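Long-range contacts in origin of replication complex subunit 1B (Arabidopsis thaliana, PDB 5HH7), which serves as a subunit of the plant origin recognition complex, its BAH-PHD cassette studied here reading the unmodified tail of histone H3: residues 31-37 against 186-192; 52-56 against 73-79; 212-216 against 224-228. One frame throughout, in Å; residues are numbered along the deposited sequence.

Contact 1 (31-37 against 186-192); sequences DVYVKRR and ECILRHC
Cys192 lays its CB over one face of the Tyr33 ring, a CH-pi contact 4.0 Å from the ring centroid, where strands 31-34 and 188-192 pair antiparallel in the mixed beta sheet of the BAH domain. With chi1 at 59°, Cys192 SG sits between the backbone N and the carbonyl carbon and stands almost on the ring normal, 4.6 Å from the Tyr33 centroid, a distant sulfur-aromatic contact. From the same strand as Cys192, the Arg190 guanidinium turns one face to Tyr33 CE2, which lies over it toward its rim.

Behind these side chains, Tyr33 is held by both backbone atoms: its N gives a hydrogen bond of 2.9 Å to Arg190 O, and its O receives Leu189 N at 2.9 Å. The register slips by one residue between Val32 and Val34, a beta bulge, and beyond it Lys35 N reaches Cys187 O at 3.0 Å. Asp209 takes the Tyr33 hydroxyl and also pairs with Arg190, whose NE has Asp47.

At the exposed end, the poorly ordered Arg37 passes a guanidinium face over Cys187 SG and forms a salt bridge to Glu186 through bent, weak N-H bonds, the planar groups nearly perpendicular and Arg37 NH2 2.8 Å from Glu186 OE1.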
loop_
_atom_site.group_PDB
_atom_site.type_symbol
_atom_site.label_atom_id
_atom_site.label_comp_id
_atom_site.label_asym_id
_atom_site.label_seq_id
_atom_site.Cartn_x
_atom_site.Cartn_y
_atom_site.Cartn_z
ATOM N N ASP A 31 6.964 6.842 1.853
ATOM C CA ASP A 31 6.719 5.466 1.440
ATOM C C ASP A 31 6.328 5.458 -0.037
ATOM O O ASP A 31 5.536 6.297 -0.477
ATOM C CB ASP A 31 5.609 4.854 2.295
ATOM C CG ASP A 31 5.962 4.825 3.772
ATOM O OD1 ASP A 31 7.021 4.260 4.120
ATOM O OD2 ASP A 31 5.193 5.386 4.584
ATOM N N VAL A 32 6.884 4.523 -0.806
ATOM C CA VAL A 32 6.651 4.477 -2.247
ATOM C C VAL A 32 6.481 3.056 -2.778
ATOM O O VAL A 32 7.040 2.105 -2.226
ATOM C CB VAL A 32 7.817 5.133 -3.035
ATOM C CG1 VAL A 32 7.805 6.652 -2.880
ATOM C CG2 VAL A 32 9.155 4.555 -2.593
ATOM N N TYR A 33 5.703 2.923 -3.850
ATOM C CA TYR A 33 5.675 1.694 -4.633
ATOM C C TYR A 33 6.910 1.677 -5.517
ATOM O O TYR A 33 7.303 2.715 -6.063
ATOM C CB TYR A 33 4.449 1.643 -5.543
ATOM C CG TYR A 33 3.104 1.486 -4.871
ATOM C CD1 TYR A 33 2.743 0.294 -4.253
ATOM C CD2 TYR A 33 2.168 2.512 -4.905
ATOM C CE1 TYR A 33 1.495 0.142 -3.658
ATOM C CE2 TYR A 33 0.923 2.371 -4.319
ATOM C CZ TYR A 33 0.591 1.185 -3.701
ATOM O OH TYR A 33 -0.649 1.053 -3.124
ATOM N N VAL A 34 7.516 0.503 -5.673
ATOM C CA VAL A 34 8.707 0.372 -6.505
ATOM C C VAL A 34 8.613 -0.787 -7.497
ATOM O O VAL A 34 8.179 -1.892 -7.154
ATOM C CB VAL A 34 9.991 0.208 -5.657
ATOM C CG1 VAL A 34 11.217 0.060 -6.555
ATOM C CG2 VAL A 34 10.163 1.393 -4.712
ATOM N N LYS A 35 9.016 -0.515 -8.733
ATOM C CA LYS A 35 9.175 -1.547 -9.745
ATOM C C LYS A 35 10.660 -1.693 -10.048
ATOM O O LYS A 35 11.237 -0.867 -10.756
ATOM C CB LYS A 35 8.420 -1.158 -11.016
ATOM C CG LYS A 35 8.704 -2.038 -12.231
ATOM C CD LYS A 35 8.152 -3.428 -12.048
ATOM C CE LYS A 35 7.408 -3.925 -13.282
ATOM N NZ LYS A 35 8.292 -4.267 -14.438
ATOM N N ARG A 36 11.278 -2.736 -9.507
ATOM C CA ARG A 36 12.716 -2.928 -9.665
ATOM C C ARG A 36 13.091 -3.326 -11.094
ATOM O O ARG A 36 12.283 -3.907 -11.820
ATOM C CB ARG A 36 13.235 -3.959 -8.659
ATOM C CG ARG A 36 12.999 -3.576 -7.202
ATOM C CD ARG A 36 13.689 -4.539 -6.240
ATOM N NE ARG A 36 15.146 -4.481 -6.337
ATOM C CZ ARG A 36 15.976 -5.102 -5.504
ATOM N NH1 ARG A 36 15.497 -5.827 -4.501
ATOM N NH2 ARG A 36 17.289 -4.997 -5.671
ATOM N N ARG A 37 14.321 -3.002 -11.483
ATOM C CA ARG A 37 14.817 -3.280 -12.831
ATOM C C ARG A 37 14.689 -4.751 -13.200
ATOM O O ARG A 37 14.384 -5.098 -14.342
ATOM C CB ARG A 37 16.286 -2.867 -12.958
ATOM C CG ARG A 37 16.536 -1.379 -12.877
ATOM C CD ARG A 37 15.823 -0.644 -13.993
ATOM N NE ARG A 37 16.373 0.693 -14.186
ATOM C CZ ARG A 37 15.812 1.630 -14.941
ATOM N NH1 ARG A 37 14.671 1.385 -15.572
ATOM N NH2 ARG A 37 16.391 2.816 -15.059
ATOM N N GLU A 186 14.158 6.448 -10.844
ATOM C CA GLU A 186 13.373 6.110 -12.024
ATOM C C GLU A 186 12.498 4.877 -11.781
ATOM O O GLU A 186 11.475 4.690 -12.440
ATOM C CB GLU A 186 14.308 5.865 -13.211
ATOM C CG GLU A 186 13.606 5.619 -14.533
ATOM C CD GLU A 186 14.561 5.170 -15.622
ATOM O OE1 GLU A 186 15.771 5.463 -15.513
ATOM O OE2 GLU A 186 14.103 4.511 -16.580
ATOM N N CYS A 187 12.900 4.045 -10.824
ATOM C CA CYS A 187 12.165 2.819 -10.515
ATOM C C CYS A 187 10.982 3.043 -9.576
ATOM O O CYS A 187 10.183 2.132 -9.353
ATOM C CB CYS A 187 13.104 1.767 -9.924
ATOM S SG CYS A 187 14.409 1.249 -11.052
ATOM N N ILE A 188 10.878 4.243 -9.017
ATOM C CA ILE A 188 9.748 4.585 -8.160
ATOM C C ILE A 188 8.500 4.784 -9.007
ATOM O O ILE A 188 8.532 5.505 -10.000
ATOM C CB ILE A 188 10.009 5.878 -7.366
ATOM C CG1 ILE A 188 11.175 5.691 -6.393
ATOM C CG2 ILE A 188 8.746 6.314 -6.623
ATOM C CD1 ILE A 188 11.625 6.984 -5.733
ATOM N N LEU A 189 7.404 4.139 -8.618
ATOM C CA LEU A 189 6.139 4.304 -9.323
ATOM C C LEU A 189 5.413 5.544 -8.815
ATOM O O LEU A 189 5.259 6.522 -9.545
ATOM C CB LEU A 189 5.264 3.058 -9.170
ATOM C CG LEU A 189 5.781 1.820 -9.906
ATOM C CD1 LEU A 189 4.938 0.594 -9.582
ATOM C CD2 LEU A 189 5.810 2.077 -11.410
ATOM N N ARG A 190 4.974 5.498 -7.562
ATOM C CA ARG A 190 4.372 6.661 -6.913
ATOM C C ARG A 190 4.278 6.424 -5.413
ATOM O O ARG A 190 4.576 5.329 -4.934
ATOM C CB ARG A 190 2.988 6.970 -7.495
ATOM C CG ARG A 190 2.055 5.771 -7.580
ATOM C CD ARG A 190 0.738 6.147 -8.263
ATOM N NE ARG A 190 -0.234 5.057 -8.251
ATOM C CZ ARG A 190 -1.013 4.766 -7.212
ATOM N NH1 ARG A 190 -0.929 5.481 -6.100
ATOM N NH2 ARG A 190 -1.870 3.757 -7.284
ATOM N N HIS A 191 3.875 7.452 -4.675
ATOM C CA HIS A 191 3.733 7.336 -3.227
ATOM C C HIS A 191 2.611 6.385 -2.828
ATOM O O HIS A 191 1.603 6.256 -3.524
ATOM C CB HIS A 191 3.454 8.704 -2.596
ATOM C CG HIS A 191 4.652 9.595 -2.510
ATOM N ND1 HIS A 191 4.960 10.526 -3.479
ATOM C CD2 HIS A 191 5.614 9.708 -1.562
ATOM C CE1 HIS A 191 6.061 11.169 -3.135
ATOM N NE2 HIS A 191 6.477 10.693 -1.974
ATOM N N CYS A 192 2.801 5.713 -1.698
ATOM C CA CYS A 192 1.690 5.108 -0.979
ATOM C C CYS A 192 1.709 5.705 0.424
ATOM O O CYS A 192 2.602 6.486 0.752
ATOM C CB CYS A 192 1.787 3.577 -0.952
ATOM S SG CYS A 192 3.279 2.895 -0.187
HETATM O O HOH W 1 4.636 8.419 1.654
#

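Contact 2 (52-56 against 73-79); sequences DCQIC and GFHLKCL. With ZN (zinc ion), chain C.
Cys53 lies over one face of the His75 imidazole, its CB 4.1 Å from the ring centroid, while Cys56 SG comes to the edge of the same ring. The overlap follows from a shared zinc ion, ligated by Cys53, Cys56, His75 and Cys78: the three-cysteine, one-histidine site of a PHD finger. The imidazole coordinates through ND1, 2.6 Å from zinc.

With SG anti to the backbone N (chi1 166°), beside the carbonyl carbon, the Cys53 sulfur faces the following amides and accepts hydrogen bonds from Ile55 N at 3.1 Å and Cys56 N at 3.5 Å, besides a long, weak one from His75 N. Such N-H donors would be expected to temper the negative charge of a zinc-bound thiolate. Backbone pairing adds Gln54 N to Gly73 O at 2.8 Å, and a water bridges Asp52 O and Gly73 N.

Away from the metal, Ile55 crosses Phe74 at about a right angle and brings CG1 to the ring edge, 3.8 Å from Phe74 CD1; Gln54 CB approaches CE1 obliquely.

Strand 73-75 pairs with strand 64-66, whose Met64 touches Cys53 and His75, and Phe74 extends to Cys93 of the second zinc site, placing this loop beside the finger's small sheet.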
loop_
_atom_site.group_PDB
_atom_site.type_symbol
_atom_site.label_atom_id
_atom_site.label_comp_id
_atom_site.label_asym_id
_atom_site.label_seq_id
_atom_site.Cartn_x
_atom_site.Cartn_y
_atom_site.Cartn_z
ATOM N N ASP A 52 -14.230 -1.397 -10.019
ATOM C CA ASP A 52 -15.605 -1.766 -10.331
ATOM C C ASP A 52 -16.297 -2.326 -9.099
ATOM O O ASP A 52 -15.648 -2.892 -8.223
ATOM C CB ASP A 52 -15.633 -2.833 -11.429
ATOM C CG ASP A 52 -15.144 -2.315 -12.762
ATOM O OD1 ASP A 52 -14.435 -3.064 -13.469
ATOM O OD2 ASP A 52 -15.474 -1.162 -13.109
ATOM N N CYS A 53 -17.615 -2.174 -9.031
ATOM C CA CYS A 53 -18.375 -2.899 -8.027
ATOM C C CYS A 53 -18.419 -4.364 -8.424
ATOM O O CYS A 53 -18.604 -4.694 -9.596
ATOM C CB CYS A 53 -19.798 -2.375 -7.897
ATOM S SG CYS A 53 -20.833 -3.523 -6.961
ATOM N N GLN A 54 -18.261 -5.242 -7.442
ATOM C CA GLN A 54 -18.199 -6.670 -7.707
ATOM C C GLN A 54 -19.578 -7.292 -7.894
ATOM O O GLN A 54 -19.694 -8.486 -8.168
ATOM C CB GLN A 54 -17.433 -7.382 -6.592
ATOM C CG GLN A 54 -15.970 -6.990 -6.529
ATOM C CD GLN A 54 -15.260 -7.230 -7.846
ATOM O OE1 GLN A 54 -15.128 -8.369 -8.292
ATOM N NE2 GLN A 54 -14.808 -6.155 -8.481
ATOM N N ILE A 55 -20.621 -6.479 -7.757
ATOM C CA ILE A 55 -21.990 -6.954 -7.923
ATOM C C ILE A 55 -22.621 -6.478 -9.234
ATOM O O ILE A 55 -23.209 -7.273 -9.968
ATOM C CB ILE A 55 -22.884 -6.529 -6.737
ATOM C CG1 ILE A 55 -22.460 -7.256 -5.459
ATOM C CG2 ILE A 55 -24.345 -6.817 -7.036
ATOM C CD1 ILE A 55 -23.217 -6.823 -4.224
ATOM N N CYS A 56 -22.493 -5.186 -9.527
ATOM C CA CYS A 56 -23.168 -4.594 -10.685
ATOM C C CYS A 56 -22.213 -4.306 -11.842
ATOM O O CYS A 56 -22.619 -4.333 -13.006
ATOM C CB CYS A 56 -23.881 -3.298 -10.289
ATOM S SG CYS A 56 -22.877 -1.809 -10.513
ATOM N N GLY A 73 -14.688 -4.065 -4.175
ATOM C CA GLY A 73 -15.536 -2.895 -4.042
ATOM C C GLY A 73 -17.006 -3.234 -4.197
ATOM O O GLY A 73 -17.370 -4.085 -5.009
ATOM N N PHE A 74 -17.848 -2.575 -3.408
ATOM C CA PHE A 74 -19.287 -2.819 -3.428
ATOM C C PHE A 74 -20.065 -1.529 -3.194
ATOM O O PHE A 74 -19.840 -0.839 -2.201
ATOM C CB PHE A 74 -19.678 -3.842 -2.353
ATOM C CG PHE A 74 -18.987 -5.170 -2.491
ATOM C CD1 PHE A 74 -19.578 -6.206 -3.196
ATOM C CD2 PHE A 74 -17.748 -5.387 -1.907
ATOM C CE1 PHE A 74 -18.945 -7.428 -3.321
ATOM C CE2 PHE A 74 -17.108 -6.603 -2.033
ATOM C CZ PHE A 74 -17.707 -7.626 -2.743
ATOM N N HIS A 75 -20.976 -1.202 -4.106
ATOM C CA HIS A 75 -21.890 -0.085 -3.893
ATOM C C HIS A 75 -22.786 -0.399 -2.698
ATOM O O HIS A 75 -23.253 -1.530 -2.552
ATOM C CB HIS A 75 -22.757 0.160 -5.133
ATOM C CG HIS A 75 -22.033 0.824 -6.264
ATOM N ND1 HIS A 75 -22.227 0.469 -7.581
ATOM C CD2 HIS A 75 -21.131 1.834 -6.277
ATOM C CE1 HIS A 75 -21.462 1.217 -8.356
ATOM N NE2 HIS A 75 -20.791 2.057 -7.589
ATOM N N LEU A 76 -23.019 0.596 -1.846
ATOM C CA LEU A 76 -23.916 0.435 -0.705
ATOM C C LEU A 76 -25.315 0.033 -1.158
ATOM O O LEU A 76 -25.934 -0.867 -0.588
ATOM C CB LEU A 76 -24.003 1.732 0.102
ATOM C CG LEU A 76 -22.774 2.195 0.885
ATOM C CD1 LEU A 76 -23.042 3.553 1.515
ATOM C CD2 LEU A 76 -22.393 1.175 1.949
ATOM N N LYS A 77 -25.799 0.705 -2.198
ATOM C CA LYS A 77 -27.156 0.511 -2.700
ATOM C C LYS A 77 -27.350 -0.853 -3.349
ATOM O O LYS A 77 -28.470 -1.231 -3.686
ATOM C CB LYS A 77 -27.482 1.583 -3.736
ATOM C CG LYS A 77 -26.703 1.406 -5.029
ATOM C CD LYS A 77 -27.303 2.218 -6.158
ATOM C CE LYS A 77 -26.747 1.775 -7.500
ATOM N NZ LYS A 77 -27.033 0.342 -7.782
ATOM N N CYS A 78 -26.257 -1.584 -3.538
ATOM C CA CYS A 78 -26.315 -2.846 -4.265
ATOM C C CYS A 78 -26.182 -4.058 -3.355
ATOM O O CYS A 78 -26.326 -5.198 -3.799
ATOM C CB CYS A 78 -25.260 -2.866 -5.367
ATOM S SG CYS A 78 -25.537 -1.584 -6.604
ATOM N N LEU A 79 -25.924 -3.805 -2.077
ATOM C CA LEU A 79 -25.890 -4.872 -1.087
ATOM C C LEU A 79 -27.304 -5.424 -0.875
ATOM O O LEU A 79 -28.290 -4.779 -1.233
ATOM C CB LEU A 79 -25.307 -4.357 0.230
ATOM C CG LEU A 79 -23.936 -3.681 0.110
ATOM C CD1 LEU A 79 -23.434 -3.195 1.456
ATOM C CD2 LEU A 79 -22.932 -4.622 -0.522
HETATM ZN ZN ZN C . -23.030 -1.999 -7.718
HETATM O O HOH W 2 -13.833 -4.293 -6.736
#

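Contact 3 (212-216 against 224-228)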
loop_
_atom_site.group_PDB
_atom_site.type_symbol
_atom_site.label_atom_id
_atom_site.label_comp_id
_atom_site.label_asym_id
_atom_site.label_seq_id
_atom_site.Cartn_x
_atom_site.Cartn_y
_atom_site.Cartn_z
ATOM N N LEU A 212 -1.165 -0.547 6.679
ATOM C CA LEU A 212 -0.844 -0.571 8.096
ATOM C C LEU A 212 0.548 -1.150 8.289
ATOM O O LEU A 212 0.883 -2.172 7.694
ATOM C CB LEU A 212 -1.847 -1.454 8.839
ATOM C CG LEU A 212 -1.429 -1.900 10.246
ATOM C CD1 LEU A 212 -1.473 -0.731 11.208
ATOM C CD2 LEU A 212 -2.307 -3.054 10.748
ATOM N N CYS A 213 1.363 -0.493 9.109
ATOM C CA CYS A 213 2.614 -1.098 9.558
ATOM C C CYS A 213 2.856 -0.819 11.029
ATOM O O CYS A 213 3.024 0.334 11.432
ATOM C CB CYS A 213 3.811 -0.614 8.744
ATOM S SG CYS A 213 5.362 -1.433 9.208
ATOM N N GLU A 214 2.868 -1.883 11.825
ATOM C CA GLU A 214 3.139 -1.775 13.249
ATOM C C GLU A 214 4.536 -2.282 13.588
ATOM O O GLU A 214 5.168 -1.794 14.526
ATOM C CB GLU A 214 2.096 -2.562 14.048
ATOM C CG GLU A 214 2.318 -2.534 15.559
ATOM C CD GLU A 214 1.092 -2.977 16.340
ATOM O OE1 GLU A 214 0.166 -3.542 15.724
ATOM O OE2 GLU A 214 1.053 -2.748 17.570
ATOM N N TYR A 215 5.018 -3.258 12.823
ATOM C CA TYR A 215 6.245 -3.961 13.190
ATOM C C TYR A 215 7.386 -3.850 12.197
ATOM O O TYR A 215 7.189 -3.822 10.980
ATOM C CB TYR A 215 5.976 -5.451 13.417
ATOM C CG TYR A 215 4.950 -5.729 14.481
ATOM C CD1 TYR A 215 5.300 -5.743 15.826
ATOM C CD2 TYR A 215 3.626 -5.969 14.141
ATOM C CE1 TYR A 215 4.356 -5.998 16.803
ATOM C CE2 TYR A 215 2.678 -6.221 15.104
ATOM C CZ TYR A 215 3.045 -6.238 16.432
ATOM O OH TYR A 215 2.092 -6.491 17.389
ATOM N N GLU A 216 8.587 -3.811 12.758
ATOM C CA GLU A 216 9.805 -4.062 12.020
ATOM C C GLU A 216 10.035 -5.567 12.030
ATOM O O GLU A 216 9.946 -6.208 13.078
ATOM C CB GLU A 216 10.971 -3.352 12.703
ATOM C CG GLU A 216 12.341 -3.726 12.180
ATOM C CD GLU A 216 13.448 -3.134 13.030
ATOM O OE1 GLU A 216 13.515 -1.890 13.135
ATOM O OE2 GLU A 216 14.236 -3.915 13.605
ATOM N N PHE A 224 10.121 -9.928 15.354
ATOM C CA PHE A 224 9.377 -8.682 15.222
ATOM C C PHE A 224 9.688 -7.716 16.352
ATOM O O PHE A 224 9.939 -8.122 17.489
ATOM C CB PHE A 224 7.870 -8.951 15.187
ATOM C CG PHE A 224 7.422 -9.744 13.997
ATOM C CD1 PHE A 224 7.376 -11.126 14.048
ATOM C CD2 PHE A 224 7.043 -9.104 12.826
ATOM C CE1 PHE A 224 6.964 -11.861 12.950
ATOM C CE2 PHE A 224 6.624 -9.835 11.728
ATOM C CZ PHE A 224 6.586 -11.213 11.789
ATOM N N LYS A 225 9.661 -6.432 16.023
ATOM C CA LYS A 225 9.851 -5.371 16.997
ATOM C C LYS A 225 8.887 -4.255 16.629
ATOM O O LYS A 225 8.659 -3.996 15.450
ATOM C CB LYS A 225 11.292 -4.865 16.940
ATOM C CG LYS A 225 11.651 -3.821 17.980
ATOM C CD LYS A 225 13.123 -3.442 17.863
ATOM C CE LYS A 225 13.527 -2.385 18.882
ATOM N NZ LYS A 225 14.987 -2.078 18.810
ATOM N N ARG A 226 8.305 -3.604 17.629
ATOM C CA ARG A 226 7.414 -2.482 17.357
ATOM C C ARG A 226 8.195 -1.310 16.782
ATOM O O ARG A 226 9.297 -1.007 17.241
ATOM C CB ARG A 226 6.696 -2.041 18.631
ATOM C CG ARG A 226 5.556 -2.947 19.058
ATOM C CD ARG A 226 4.980 -2.478 20.386
ATOM N NE ARG A 226 3.758 -3.190 20.744
ATOM C CZ ARG A 226 3.070 -2.968 21.860
ATOM N NH1 ARG A 226 3.494 -2.060 22.731
ATOM N NH2 ARG A 226 1.963 -3.657 22.107
ATOM N N LEU A 227 7.630 -0.659 15.771
ATOM C CA LEU A 227 8.215 0.570 15.250
ATOM C C LEU A 227 8.137 1.659 16.313
ATOM O O LEU A 227 9.015 2.520 16.404
ATOM C CB LEU A 227 7.485 1.025 13.985
ATOM C CG LEU A 227 7.759 0.244 12.699
ATOM C CD1 LEU A 227 7.006 0.873 11.540
ATOM C CD2 LEU A 227 9.249 0.205 12.404
ATOM N N ALA A 228 7.078 1.602 17.116
ATOM C CA ALA A 228 6.821 2.584 18.165
ATOM C C ALA A 228 8.005 2.751 19.114
ATOM O O ALA A 228 8.394 1.811 19.810
ATOM C CB ALA A 228 5.569 2.199 18.945
HETATM O O HOH W 3 1.959 -4.637 19.406
HETATM O O HOH W 4 4.588 0.032 16.492
#
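Phe224 turns an edge toward the face of Tyr215 in an offset edge-to-face pair, with centroids 6.0 Å apart and planes at 76°. The Phe224 edge also receives Tyr215 CB, 3.9 Å from Phe224 CD2, whereas the edge of the tyrosine ring lies near Lys225 O. Glu214 CG covers one face of Tyr215 toward its rim, and Arg226 CG approaches the ring obliquely.

Glu214 and Arg226 run side by side in extended form, their carboxylate and guanidinium planes 21° apart. The charges do not form a direct salt bridge; instead a water in the plane of the guanidinium accepts from Arg226 NE, donates to Glu214 OE2 and lies 2.7 Å from Tyr215 OH, tying all three polar ends together.

On the side of the hairpin that carries Glu216, Leu227 CD1 rests 3.7 Å from Cys213 SG, and Leu227 CD2 packs on Glu216 CB. The extended Glu216 itself reaches Arg153 and Asn178, which satisfy its two carboxylate oxygens.

The backbones are joined by reciprocal bonds between Glu216 and Lys225, with Glu216 N to Lys225 O at 2.7 Å, and by an almost straight one from Leu227 N to Glu214 O (3.0 Å, 178°). This is an antiparallel beta hairpin, strands 210-218 and 223-226, at the surface of the BAH domain.

Overall arrangement
Contacts 1 and 3 belong to the same mixed sheet, in which strands 188-195 and 210-218 run as parallel neighbours; their centres are 22 Å apart and their nearest atoms about 7 Å. Contact 1 brings a strand that precedes the zinc ligands in the chain into the BAH sheet, so the chain loop it closes encloses contact 2, the zinc-bound pairing of 52-56 with 73-79. Contact 2 stands apart in space, its centre 30 Å from that of contact 1 and 34 Å from that of contact 3. Segment 52-56 lies in a histone H3-binding region; in contact 1, Arg190, paired with Asp47 and Asp209, lies near a basic side chain of the bound peptide, like charges close together.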